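Local structure of beta-N-acetylhexosaminidase (Streptomyces plicatus, 1JAK) at residues 45-50 with 74-79; 62-67 with 124-129; 101-106 with 148-153; 417-422 with 506-511. The protein catalyses removal of terminal N-acetylhexosamine sugars from glycosides, as a family 20 glycoside hydrolase that uses substrate-assisted catalysis. All coordinates share one frame; numbering follows the deposited sequence.

Contact 1 of 4, residues 45-50 with 74-79; sequences RGTHIR and YRLPVT
With its ring carbon CG turned opposite its own carbonyl carbon (chi1 -58°), Tyr74 swings its ring against the backbone of Arg45, and a similar rotation at His48 (chi1 -75°) brings the imidazole over Pro77. Both contacts lead into a beta-alpha-beta unit, in which strands 49-50 and 78-79 pair in parallel and helix 55-72 makes the connection. Arg45 CA stands 3.4 Å from the centroid of the Tyr74 ring, over its face; Trp144 meets the same ring with its plane nearly perpendicular. A broad aromatic suits this place because it can serve both partners, and with an alanine at Tyr74 the Arg45 backbone would probably be left uncovered and Trp144 without its aromatic mate. Pro77 CG lies 3.5 Å from the centroid of the His48 ring, almost on the ring normal, a CH-pi contact for which the compact proline ring is well shaped. The strands themselves are joined by Ile49 N to Pro77 O (2.9 Å) and Thr79 N to Ile49 O (3.0 Å), both nearly straight. Proline lacks an N-H, but its carbonyl is all that this pairing needs. Ile49 turns its branched chain to the buried face, onto Leu64 and Ala65 of the helix. Ahead of the strands, where both segments are loop, a water bridges them, donating to Arg45 O and Thr47 O and accepting from Leu76 N, each at 2.7 Å.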
loop_
_atom_site.group_PDB
_atom_site.type_symbol
_atom_site.label_atom_id
_atom_site.label_comp_id
_atom_site.label_asym_id
_atom_site.label_seq_id
_atom_site.Cartn_x
_atom_site.Cartn_y
_atom_site.Cartn_z
ATOM N N ARG A 45 -20.210 11.899 25.519
ATOM C CA ARG A 45 -21.242 12.318 24.577
ATOM C C ARG A 45 -21.141 13.732 24.018
ATOM O O ARG A 45 -21.474 13.959 22.856
ATOM C CB ARG A 45 -22.631 12.113 25.197
ATOM C CG ARG A 45 -23.013 13.117 26.276
ATOM C CD ARG A 45 -24.249 12.649 27.044
ATOM N NE ARG A 45 -25.344 12.247 26.162
ATOM C CZ ARG A 45 -26.053 13.082 25.406
ATOM N NH1 ARG A 45 -25.788 14.382 25.417
ATOM N NH2 ARG A 45 -27.029 12.614 24.638
ATOM N N GLY A 46 -20.676 14.680 24.825
ATOM C CA GLY A 46 -20.589 16.053 24.353
ATOM C C GLY A 46 -19.271 16.480 23.737
ATOM O O GLY A 46 -19.066 17.662 23.463
ATOM N N THR A 47 -18.376 15.531 23.499
ATOM C CA THR A 47 -17.079 15.873 22.925
ATOM C C THR A 47 -17.172 16.466 21.524
ATOM O O THR A 47 -17.849 15.926 20.647
ATOM C CB THR A 47 -16.145 14.648 22.879
ATOM O OG1 THR A 47 -15.854 14.219 24.215
ATOM C CG2 THR A 47 -14.837 15.000 22.170
ATOM N N HIS A 48 -16.484 17.587 21.332
ATOM C CA HIS A 48 -16.434 18.277 20.048
ATOM C C HIS A 48 -15.052 18.049 19.444
ATOM O O HIS A 48 -14.081 17.839 20.168
ATOM C CB HIS A 48 -16.625 19.786 20.235
ATOM C CG HIS A 48 -18.032 20.193 20.537
ATOM N ND1 HIS A 48 -18.909 19.393 21.236
ATOM C CD2 HIS A 48 -18.704 21.338 20.264
ATOM C CE1 HIS A 48 -20.060 20.025 21.381
ATOM N NE2 HIS A 48 -19.962 21.207 20.801
ATOM N N ILE A 49 -14.975 18.079 18.117
ATOM C CA ILE A 49 -13.704 17.932 17.422
ATOM C C ILE A 49 -13.389 19.324 16.886
ATOM O O ILE A 49 -14.051 19.811 15.969
ATOM C CB ILE A 49 -13.803 16.928 16.253
ATOM C CG1 ILE A 49 -13.992 15.513 16.809
ATOM C CG2 ILE A 49 -12.542 16.992 15.395
ATOM C CD1 ILE A 49 -14.345 14.482 15.758
ATOM N N ARG A 50 -12.396 19.967 17.491
ATOM C CA ARG A 50 -11.986 21.312 17.102
ATOM C C ARG A 50 -10.882 21.237 16.059
ATOM O O ARG A 50 -9.877 20.559 16.260
ATOM C CB ARG A 50 -11.484 22.076 18.332
ATOM C CG ARG A 50 -10.927 23.472 18.056
ATOM C CD ARG A 50 -11.992 24.437 17.567
ATOM N NE ARG A 50 -11.602 25.831 17.782
ATOM C CZ ARG A 50 -10.628 26.456 17.127
ATOM N NH1 ARG A 50 -9.930 25.821 16.196
ATOM N NH2 ARG A 50 -10.346 27.721 17.411
ATOM N N TYR A 74 -22.137 9.077 19.456
ATOM C CA TYR A 74 -22.037 10.511 19.740
ATOM C C TYR A 74 -22.142 11.393 18.499
ATOM O O TYR A 74 -21.792 10.979 17.396
ATOM C CB TYR A 74 -20.706 10.845 20.426
ATOM C CG TYR A 74 -20.420 10.135 21.732
ATOM C CD1 TYR A 74 -21.445 9.586 22.507
ATOM C CD2 TYR A 74 -19.117 10.061 22.220
ATOM C CE1 TYR A 74 -21.172 8.984 23.736
ATOM C CE2 TYR A 74 -18.835 9.465 23.444
ATOM C CZ TYR A 74 -19.864 8.929 24.198
ATOM O OH TYR A 74 -19.575 8.352 25.410
ATOM N N ARG A 75 -22.594 12.628 18.702
ATOM C CA ARG A 75 -22.737 13.587 17.611
ATOM C C ARG A 75 -21.367 13.940 17.033
ATOM O O ARG A 75 -21.182 13.952 15.815
ATOM C CB ARG A 75 -23.416 14.860 18.117
ATOM C CG ARG A 75 -23.674 15.889 17.029
ATOM C CD ARG A 75 -24.062 17.237 17.619
ATOM N NE ARG A 75 -24.232 18.244 16.575
ATOM C CZ ARG A 75 -24.263 19.554 16.796
ATOM N NH1 ARG A 75 -24.134 20.028 18.029
ATOM N NH2 ARG A 75 -24.417 20.393 15.780
ATOM N N LEU A 76 -20.420 14.236 17.917
ATOM C CA LEU A 76 -19.057 14.584 17.523
ATOM C C LEU A 76 -19.003 15.644 16.429
ATOM O O LEU A 76 -18.486 15.405 15.338
ATOM C CB LEU A 76 -18.312 13.330 17.059
ATOM C CG LEU A 76 -18.048 12.295 18.156
ATOM C CD1 LEU A 76 -17.601 10.986 17.528
ATOM C CD2 LEU A 76 -16.998 12.827 19.117
ATOM N N PRO A 77 -19.534 16.842 16.711
ATOM C CA PRO A 77 -19.519 17.907 15.707
ATOM C C PRO A 77 -18.096 18.388 15.431
ATOM O O PRO A 77 -17.253 18.396 16.329
ATOM C CB PRO A 77 -20.378 18.989 16.351
ATOM C CG PRO A 77 -20.049 18.835 17.803
ATOM C CD PRO A 77 -20.076 17.331 17.991
ATOM N N VAL A 78 -17.835 18.769 14.185
ATOM C CA VAL A 78 -16.525 19.276 13.785
ATOM C C VAL A 78 -16.680 20.789 13.639
ATOM O O VAL A 78 -17.468 21.265 12.823
ATOM C CB VAL A 78 -16.071 18.653 12.448
ATOM C CG1 VAL A 78 -14.725 19.235 12.019
ATOM C CG2 VAL A 78 -15.964 17.145 12.604
ATOM N N THR A 79 -15.926 21.533 14.440
ATOM C CA THR A 79 -16.016 22.988 14.445
ATOM C C THR A 79 -14.661 23.685 14.468
ATOM O O THR A 79 -13.665 23.122 14.921
ATOM C CB THR A 79 -16.827 23.455 15.674
ATOM O OG1 THR A 79 -16.763 24.879 15.788
ATOM C CG2 THR A 79 -16.273 22.819 16.946
HETATM O O HOH W 1 -20.355 14.855 20.540
HETATM O O HOH W 2 -23.716 13.347 21.574
#

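Contact 2 of 4, residues 62-67 with 124-129; sequences DYLADL and QTLRQL
Gln124 reaches across to Tyr63 with its amide. From CB the chain runs to CG and then bends (chi2 -50°), which brings CD to 4.0 Å from Tyr63 OH; at the tip, NE2 donates to that hydroxyl over 3.1 Å, nearly straight and in the amide plane. The other branch, OE1, accepts from Arg127 NH1 at 2.9 Å on a carbonyl lone pair, so a bond on each side fixes the rotation of the amide. Glutamine suits the position by offering a donor and an acceptor together; with a leucine here, Tyr63 OH would probably lose its donor and the Arg127 guanidinium would be freer to turn. Leu67 lays CD2 over one face of that guanidinium, 3.7 Å from Arg127 NH2, while its own CG covers part of the Tyr63 ring. Beside these groups, buried Leu64 CD1 touches Leu126 CD2 at 4.2 Å. The segment axes, 22° from parallel, approach to 11.5 Å, and Val123 fills in against Tyr63, Leu64 and Leu67. Two helices of an alpha/beta domain are thus joined by a polar cluster, with Leu67 packed on it, and a leucine pair alongside. The cationic Arg127 bound to OE1 would be expected to polarise the amide and make NE2 a stronger donor.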
loop_
_atom_site.group_PDB
_atom_site.type_symbol
_atom_site.label_atom_id
_atom_site.label_comp_id
_atom_site.label_asym_id
_atom_site.label_seq_id
_atom_site.Cartn_x
_atom_site.Cartn_y
_atom_site.Cartn_z
ATOM N N ASP A 62 -13.675 15.677 9.864
ATOM C CA ASP A 62 -14.844 14.923 9.427
ATOM C C ASP A 62 -14.497 13.444 9.306
ATOM O O ASP A 62 -15.317 12.579 9.608
ATOM C CB ASP A 62 -15.358 15.427 8.072
ATOM C CG ASP A 62 -15.904 16.839 8.135
ATOM O OD1 ASP A 62 -16.449 17.229 9.188
ATOM O OD2 ASP A 62 -15.803 17.555 7.116
ATOM N N TYR A 63 -13.280 13.157 8.851
ATOM C CA TYR A 63 -12.828 11.778 8.704
ATOM C C TYR A 63 -12.841 11.082 10.062
ATOM O O TYR A 63 -13.310 9.947 10.196
ATOM C CB TYR A 63 -11.409 11.750 8.132
ATOM C CG TYR A 63 -10.778 10.378 8.130
ATOM C CD1 TYR A 63 -11.105 9.436 7.155
ATOM C CD2 TYR A 63 -9.858 10.015 9.116
ATOM C CE1 TYR A 63 -10.528 8.166 7.163
ATOM C CE2 TYR A 63 -9.283 8.752 9.134
ATOM C CZ TYR A 63 -9.619 7.834 8.157
ATOM O OH TYR A 63 -9.042 6.587 8.173
ATOM N N LEU A 64 -12.320 11.771 11.070
ATOM C CA LEU A 64 -12.272 11.230 12.421
ATOM C C LEU A 64 -13.678 11.030 12.984
ATOM O O LEU A 64 -13.985 9.977 13.547
ATOM C CB LEU A 64 -11.478 12.166 13.335
ATOM C CG LEU A 64 -11.505 11.814 14.829
ATOM C CD1 LEU A 64 -10.928 10.420 15.044
ATOM C CD2 LEU A 64 -10.714 12.849 15.613
ATOM N N ALA A 65 -14.527 12.044 12.838
ATOM C CA ALA A 65 -15.894 11.954 13.341
ATOM C C ALA A 65 -16.595 10.741 12.737
ATOM O O ALA A 65 -17.269 9.989 13.445
ATOM C CB ALA A 65 -16.663 13.228 13.008
ATOM N N ASP A 66 -16.436 10.555 11.428
ATOM C CA ASP A 66 -17.053 9.421 10.746
ATOM C C ASP A 66 -16.572 8.082 11.309
ATOM O O ASP A 66 -17.337 7.120 11.374
ATOM C CB ASP A 66 -16.773 9.469 9.239
ATOM C CG ASP A 66 -17.577 10.546 8.527
ATOM O OD1 ASP A 66 -18.556 11.053 9.114
ATOM O OD2 ASP A 66 -17.235 10.878 7.369
ATOM N N LEU A 67 -15.305 8.013 11.707
ATOM C CA LEU A 67 -14.764 6.779 12.270
ATOM C C LEU A 67 -15.318 6.486 13.657
ATOM O O LEU A 67 -15.499 5.326 14.025
ATOM C CB LEU A 67 -13.236 6.850 12.387
ATOM C CG LEU A 67 -12.346 6.759 11.150
ATOM C CD1 LEU A 67 -10.896 6.946 11.572
ATOM C CD2 LEU A 67 -12.535 5.411 10.472
ATOM N N GLN A 124 -4.743 7.856 12.943
ATOM C CA GLN A 124 -4.547 6.414 12.852
ATOM C C GLN A 124 -3.999 5.865 14.168
ATOM O O GLN A 124 -4.271 4.729 14.540
ATOM C CB GLN A 124 -3.593 6.068 11.705
ATOM C CG GLN A 124 -4.068 6.532 10.328
ATOM C CD GLN A 124 -5.506 6.131 10.030
ATOM O OE1 GLN A 124 -5.961 5.058 10.428
ATOM N NE2 GLN A 124 -6.222 6.989 9.314
ATOM N N THR A 125 -3.218 6.675 14.870
ATOM C CA THR A 125 -2.677 6.257 16.153
ATOM C C THR A 125 -3.795 6.305 17.191
ATOM O O THR A 125 -3.952 5.386 17.998
ATOM C CB THR A 125 -1.526 7.178 16.585
ATOM O OG1 THR A 125 -0.398 6.934 15.737
ATOM C CG2 THR A 125 -1.138 6.923 18.041
ATOM N N LEU A 126 -4.581 7.376 17.153
ATOM C CA LEU A 126 -5.683 7.542 18.095
ATOM C C LEU A 126 -6.668 6.376 18.061
ATOM O O LEU A 126 -7.119 5.907 19.109
ATOM C CB LEU A 126 -6.425 8.852 17.812
ATOM C CG LEU A 126 -7.652 9.148 18.682
ATOM C CD1 LEU A 126 -7.249 9.205 20.158
ATOM C CD2 LEU A 126 -8.267 10.474 18.250
ATOM N N ARG A 127 -7.000 5.892 16.866
ATOM C CA ARG A 127 -7.955 4.795 16.769
ATOM C C ARG A 127 -7.421 3.496 17.371
ATOM O O ARG A 127 -8.191 2.584 17.666
ATOM C CB ARG A 127 -8.398 4.584 15.313
ATOM C CG ARG A 127 -7.303 4.190 14.353
ATOM C CD ARG A 127 -7.746 4.366 12.897
ATOM N NE ARG A 127 -8.891 3.530 12.532
ATOM C CZ ARG A 127 -9.261 3.283 11.277
ATOM N NH1 ARG A 127 -8.577 3.811 10.268
ATOM N NH2 ARG A 127 -10.305 2.501 11.025
ATOM N N GLN A 128 -6.106 3.413 17.561
ATOM C CA GLN A 128 -5.516 2.226 18.167
ATOM C C GLN A 128 -5.418 2.389 19.687
ATOM O O GLN A 128 -5.354 1.402 20.420
ATOM C CB GLN A 128 -4.136 1.936 17.563
ATOM C CG GLN A 128 -4.222 1.274 16.189
ATOM C CD GLN A 128 -2.867 0.830 15.662
ATOM O OE1 GLN A 128 -2.051 0.287 16.404
ATOM N NE2 GLN A 128 -2.633 1.041 14.370
ATOM N N LEU A 129 -5.419 3.634 20.154
ATOM C CA LEU A 129 -5.363 3.903 21.590
ATOM C C LEU A 129 -6.751 3.655 22.181
ATOM O O LEU A 129 -6.887 3.248 23.334
ATOM C CB LEU A 129 -4.913 5.344 21.850
ATOM C CG LEU A 129 -3.474 5.646 21.412
ATOM C CD1 LEU A 129 -3.168 7.120 21.601
ATOM C CD2 LEU A 129 -2.504 4.785 22.219
#

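Contact 3 of 4, residues 101-106 with 148-153; sequences RLDSGP and GGTIED
Asp103 and Thr150 meet as a non-hydrogen-bonded pair between antiparallel strands 100-105 and 145-153, part of the mixed sheet of the family's non-catalytic domain. Their side chains lie alongside each other and point the same way, and Thr150 OG1 donates to Asp103 OD1 at 2.8 Å. Threonine suits the site twice over: its hydroxyl donates to the carboxylate, while its CG2 packs 3.9 Å from Arg101 CG. The flanking hydrogen-bonded pairs hold the backbones in register: Leu102 N gives to Ile151 O (2.7 Å) and Ile151 N returns to Leu102 O, with Ser104 and Gly149 linked by a second such couple. Gly149 has backbone angles at which a CB would jam against the preceding carbonyl oxygen, which accounts for a glycine there. In the second shell, Arg101 NE forms a salt bridge to Asp103 OD2 at 3.0 Å, on the syn lone pair, so the carboxylate is held through both oxygens. Tyr95, through its hydroxyl, bonds both the Arg101 guanidinium and the Glu152 carboxylate, whose chains run side by side. On the opposite face Leu102 and Ile151, their CB atoms 4.2 Å apart, make an apolar patch toward helix 116-129, where Thr125 touches both. Ser104 is the polar residue of that face, its OG hydrogen-bonded to Ala147 O and Val146 O.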
loop_
_atom_site.group_PDB
_atom_site.type_symbol
_atom_site.label_atom_id
_atom_site.label_comp_id
_atom_site.label_asym_id
_atom_site.label_seq_id
_atom_site.Cartn_x
_atom_site.Cartn_y
_atom_site.Cartn_z
ATOM N N ARG A 101 2.364 15.178 16.719
ATOM C CA ARG A 101 2.543 15.014 18.151
ATOM C C ARG A 101 1.129 14.756 18.652
ATOM O O ARG A 101 0.176 15.360 18.153
ATOM C CB ARG A 101 3.096 16.277 18.827
ATOM C CG ARG A 101 3.258 16.082 20.334
ATOM C CD ARG A 101 3.956 17.239 21.046
ATOM N NE ARG A 101 3.094 18.401 21.238
ATOM C CZ ARG A 101 3.072 19.464 20.440
ATOM N NH1 ARG A 101 3.869 19.522 19.381
ATOM N NH2 ARG A 101 2.258 20.478 20.709
ATOM N N LEU A 102 0.985 13.837 19.599
ATOM C CA LEU A 102 -0.323 13.538 20.165
ATOM C C LEU A 102 -0.228 13.647 21.680
ATOM O O LEU A 102 0.520 12.905 22.323
ATOM C CB LEU A 102 -0.787 12.129 19.766
ATOM C CG LEU A 102 -2.203 11.713 20.198
ATOM C CD1 LEU A 102 -2.688 10.561 19.322
ATOM C CD2 LEU A 102 -2.216 11.310 21.669
ATOM N N ASP A 103 -0.973 14.593 22.242
ATOM C CA ASP A 103 -0.992 14.798 23.685
ATOM C C ASP A 103 -2.342 14.327 24.210
ATOM O O ASP A 103 -3.382 14.642 23.630
ATOM C CB ASP A 103 -0.790 16.281 24.010
ATOM C CG ASP A 103 0.547 16.811 23.526
ATOM O OD1 ASP A 103 1.588 16.248 23.921
ATOM O OD2 ASP A 103 0.558 17.791 22.753
ATOM N N SER A 104 -2.326 13.566 25.300
ATOM C CA SER A 104 -3.556 13.042 25.881
ATOM C C SER A 104 -3.617 13.203 27.394
ATOM O O SER A 104 -2.648 12.930 28.099
ATOM C CB SER A 104 -3.713 11.562 25.531
ATOM O OG SER A 104 -4.853 11.009 26.165
ATOM N N GLY A 105 -4.775 13.632 27.883
ATOM C CA GLY A 105 -4.964 13.822 29.307
ATOM C C GLY A 105 -6.387 14.261 29.595
ATOM O O GLY A 105 -7.189 14.396 28.672
ATOM N N PRO A 106 -6.736 14.492 30.869
ATOM C CA PRO A 106 -8.091 14.921 31.228
ATOM C C PRO A 106 -8.545 16.174 30.482
ATOM O O PRO A 106 -9.740 16.369 30.255
ATOM C CB PRO A 106 -7.986 15.157 32.732
ATOM C CG PRO A 106 -6.962 14.144 33.155
ATOM C CD PRO A 106 -5.913 14.288 32.075
ATOM N N GLY A 148 -2.962 8.429 28.850
ATOM C CA GLY A 148 -2.384 9.748 29.013
ATOM C C GLY A 148 -0.908 9.809 28.664
ATOM O O GLY A 148 -0.178 8.832 28.830
ATOM N N GLY A 149 -0.468 10.961 28.171
ATOM C CA GLY A 149 0.930 11.116 27.822
ATOM C C GLY A 149 1.146 11.830 26.504
ATOM O O GLY A 149 0.235 12.456 25.959
ATOM N N THR A 150 2.361 11.725 25.983
ATOM C CA THR A 150 2.701 12.372 24.728
ATOM C C THR A 150 3.413 11.435 23.763
ATOM O O THR A 150 4.290 10.668 24.157
ATOM C CB THR A 150 3.611 13.590 24.965
ATOM O OG1 THR A 150 2.894 14.590 25.700
ATOM C CG2 THR A 150 4.082 14.173 23.638
ATOM N N ILE A 151 3.013 11.507 22.499
ATOM C CA ILE A 151 3.623 10.714 21.441
ATOM C C ILE A 151 4.131 11.707 20.398
ATOM O O ILE A 151 3.398 12.602 19.983
ATOM C CB ILE A 151 2.602 9.767 20.739
ATOM C CG1 ILE A 151 2.191 8.632 21.677
ATOM C CG2 ILE A 151 3.215 9.201 19.457
ATOM C CD1 ILE A 151 1.188 7.660 21.064
ATOM N N GLU A 152 5.392 11.569 20.005
ATOM C CA GLU A 152 5.974 12.422 18.972
ATOM C C GLU A 152 6.384 11.392 17.936
ATOM O O GLU A 152 7.168 10.490 18.226
ATOM C CB GLU A 152 7.170 13.202 19.514
ATOM C CG GLU A 152 6.774 14.162 20.627
ATOM C CD GLU A 152 7.809 15.235 20.882
ATOM O OE1 GLU A 152 7.939 16.152 20.043
ATOM O OE2 GLU A 152 8.495 15.158 21.921
ATOM N N ASP A 153 5.854 11.535 16.727
ATOM C CA ASP A 153 6.064 10.532 15.692
ATOM C C ASP A 153 6.377 11.073 14.292
ATOM O O ASP A 153 5.694 11.963 13.796
ATOM C CB ASP A 153 4.777 9.699 15.659
ATOM C CG ASP A 153 4.975 8.291 15.151
ATOM O OD1 ASP A 153 6.128 7.856 14.959
ATOM O OD2 ASP A 153 3.941 7.614 14.959
#

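Contact 4 of 4, residues 417-422 with 506-511; sequences YVEVQR and SPQVPW
This is a polar capping contact, in which a turn near the C-terminus closes over the first turn of helix 420-424. In sequence the helix falls between barrel strands 389-392 and 440-447, while 506-511 follows helix 493-499. Glu419 and Gln508 supply acceptors for N-H groups at the helix start. Gln508 OE1 takes Gln421 N at 2.8 Å, in its carbonyl plane and nearly straight; an extended glutamine is long enough to reach there from the turn. Glu419 stands at the N-cap, and a bend at chi2 (-76°) turns its carboxylate back on its own backbone, where OE1 accepts from Val420 N at 2.9 Å on its anti lone pair. On the syn side of the same oxygen, 31° out of the carboxylate plane, Ser506 OG donates at 2.7 Å. With Tyr504 OH bonded to OE2, both carboxylate oxygens are gripped, and the helix N-terminus would be expected to favour the negative charge. Ser506 also begins a type I beta turn to Val509, and its OG accepts from Gln508 N at 3.1 Å, an ST turn; one small hydroxyl thus shapes the loop and binds the cap. Beneath the polar layer, Val420 presses CG2 tightly on Ser506 CB (3.5 Å) and brings CG1 to 4.2 Å from Val509 CG2, with Trp482 and Leu489 also against it. Beyond the turn, Trp511 NE1 donates to Ser506 O, and Val509 CG1 sits over one face of the indole.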
loop_
_atom_site.group_PDB
_atom_site.type_symbol
_atom_site.label_atom_id
_atom_site.label_comp_id
_atom_site.label_asym_id
_atom_site.label_seq_id
_atom_site.Cartn_x
_atom_site.Cartn_y
_atom_site.Cartn_z
ATOM N N TYR A 417 7.796 -20.502 2.225
ATOM C CA TYR A 417 6.727 -20.075 3.119
ATOM C C TYR A 417 7.160 -18.832 3.872
ATOM O O TYR A 417 8.344 -18.637 4.140
ATOM C CB TYR A 417 6.369 -21.213 4.075
ATOM C CG TYR A 417 5.831 -22.398 3.319
ATOM C CD1 TYR A 417 4.676 -22.276 2.551
ATOM C CD2 TYR A 417 6.518 -23.611 3.290
ATOM C CE1 TYR A 417 4.219 -23.323 1.764
ATOM C CE2 TYR A 417 6.065 -24.673 2.502
ATOM C CZ TYR A 417 4.915 -24.516 1.740
ATOM O OH TYR A 417 4.455 -25.540 0.943
ATOM N N VAL A 418 6.197 -17.981 4.205
ATOM C CA VAL A 418 6.518 -16.741 4.890
ATOM C C VAL A 418 5.609 -16.493 6.082
ATOM O O VAL A 418 4.511 -15.955 5.937
ATOM C CB VAL A 418 6.423 -15.548 3.909
ATOM C CG1 VAL A 418 6.815 -14.250 4.609
ATOM C CG2 VAL A 418 7.330 -15.797 2.704
ATOM N N GLU A 419 6.062 -16.909 7.262
ATOM C CA GLU A 419 5.288 -16.693 8.475
ATOM C C GLU A 419 5.415 -15.235 8.896
ATOM O O GLU A 419 6.165 -14.460 8.299
ATOM C CB GLU A 419 5.760 -17.613 9.606
ATOM C CG GLU A 419 4.849 -18.820 9.851
ATOM C CD GLU A 419 3.554 -18.466 10.582
ATOM O OE1 GLU A 419 3.299 -17.266 10.817
ATOM O OE2 GLU A 419 2.790 -19.397 10.924
ATOM N N VAL A 420 4.677 -14.870 9.932
ATOM C CA VAL A 420 4.673 -13.501 10.416
ATOM C C VAL A 420 6.042 -12.973 10.841
ATOM O O VAL A 420 6.408 -11.854 10.487
ATOM C CB VAL A 420 3.674 -13.354 11.573
ATOM C CG1 VAL A 420 3.593 -11.899 12.018
ATOM C CG2 VAL A 420 2.305 -13.849 11.121
ATOM N N GLN A 421 6.811 -13.762 11.583
ATOM C CA GLN A 421 8.119 -13.278 12.006
ATOM C C GLN A 421 9.044 -13.009 10.825
ATOM O O GLN A 421 9.703 -11.975 10.777
ATOM C CB GLN A 421 8.798 -14.250 12.980
ATOM C CG GLN A 421 10.184 -13.759 13.397
ATOM C CD GLN A 421 10.818 -14.571 14.512
ATOM O OE1 GLN A 421 10.274 -15.581 14.959
ATOM N NE2 GLN A 421 11.985 -14.128 14.966
ATOM N N ARG A 422 9.091 -13.927 9.864
ATOM C CA ARG A 422 9.962 -13.732 8.709
ATOM C C ARG A 422 9.622 -12.446 7.955
ATOM O O ARG A 422 10.509 -11.718 7.512
ATOM C CB ARG A 422 9.869 -14.920 7.743
ATOM C CG ARG A 422 10.834 -14.797 6.561
ATOM C CD ARG A 422 10.701 -15.949 5.578
ATOM N NE ARG A 422 11.708 -15.871 4.519
ATOM C CZ ARG A 422 12.999 -16.142 4.691
ATOM N NH1 ARG A 422 13.451 -16.513 5.884
ATOM N NH2 ARG A 422 13.841 -16.040 3.671
ATOM N N SER A 506 -1.676 -16.714 13.327
ATOM C CA SER A 506 -0.358 -17.326 13.396
ATOM C C SER A 506 0.008 -17.824 14.784
ATOM O O SER A 506 -0.181 -17.123 15.776
ATOM C CB SER A 506 0.707 -16.332 12.940
ATOM O OG SER A 506 2.001 -16.872 13.138
ATOM N N PRO A 507 0.548 -19.047 14.869
ATOM C CA PRO A 507 0.932 -19.591 16.174
ATOM C C PRO A 507 2.134 -18.851 16.769
ATOM O O PRO A 507 2.453 -19.023 17.947
ATOM C CB PRO A 507 1.233 -21.057 15.858
ATOM C CG PRO A 507 1.728 -21.000 14.442
ATOM C CD PRO A 507 0.760 -20.038 13.799
ATOM N N GLN A 508 2.792 -18.028 15.954
ATOM C CA GLN A 508 3.955 -17.264 16.410
ATOM C C GLN A 508 3.544 -16.034 17.212
ATOM O O GLN A 508 4.375 -15.409 17.871
ATOM C CB GLN A 508 4.796 -16.782 15.223
ATOM C CG GLN A 508 5.239 -17.850 14.238
ATOM C CD GLN A 508 6.143 -17.274 13.162
ATOM O OE1 GLN A 508 5.925 -16.157 12.693
ATOM N NE2 GLN A 508 7.159 -18.037 12.762
ATOM N N VAL A 509 2.265 -15.688 17.145
ATOM C CA VAL A 509 1.744 -14.507 17.827
ATOM C C VAL A 509 0.822 -14.875 18.990
ATOM O O VAL A 509 -0.107 -15.661 18.826
ATOM C CB VAL A 509 0.967 -13.624 16.828
ATOM C CG1 VAL A 509 0.457 -12.368 17.515
ATOM C CG2 VAL A 509 1.862 -13.270 15.647
ATOM N N PRO A 510 1.067 -14.297 20.181
ATOM C CA PRO A 510 0.260 -14.564 21.378
ATOM C C PRO A 510 -1.021 -13.732 21.414
ATOM O O PRO A 510 -1.207 -12.901 22.304
ATOM C CB PRO A 510 1.216 -14.207 22.508
ATOM C CG PRO A 510 1.923 -13.018 21.950
ATOM C CD PRO A 510 2.210 -13.425 20.507
ATOM N N TRP A 511 -1.899 -13.985 20.449
ATOM C CA TRP A 511 -3.163 -13.268 20.295
ATOM C C TRP A 511 -3.940 -12.943 21.566
ATOM O O TRP A 511 -4.143 -13.800 22.422
ATOM C CB TRP A 511 -4.068 -14.038 19.333
ATOM C CG TRP A 511 -3.405 -14.285 18.022
ATOM C CD1 TRP A 511 -2.930 -15.475 17.551
ATOM C CD2 TRP A 511 -3.082 -13.302 17.034
ATOM N NE1 TRP A 511 -2.330 -15.295 16.328
ATOM C CE2 TRP A 511 -2.407 -13.970 15.988
ATOM C CE3 TRP A 511 -3.294 -11.921 16.932
ATOM C CZ2 TRP A 511 -1.941 -13.302 14.851
ATOM C CZ3 TRP A 511 -2.830 -11.255 15.802
ATOM C CH2 TRP A 511 -2.161 -11.949 14.775
HETATM O O HOH W 3 9.159 -17.060 10.520
#

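Contacts 1, 2 and 3 belong to one alpha/beta domain, whereas contact 4 lies about 40 Å from contact 1, centre to centre, and joins a helix of the catalytic barrel to the C-terminal tail. Contacts 1 and 3 are pairings within the same sheet, one parallel and one antiparallel; contact 2 bridges the helices packed on it. Ile49 CD1 meets Leu64 CD2 at 4.0 Å, and Thr125 CG2 meets Ile151 CD1 at 3.9 Å. All are partly buried; contacts 1 and 4 each include one exposed residue, Arg45 and Pro507. Backbone bonds dominate the sheet contacts, one glutamine amide bonded both ways the helix pair, and side-chain capping of backbone N-H groups the tail.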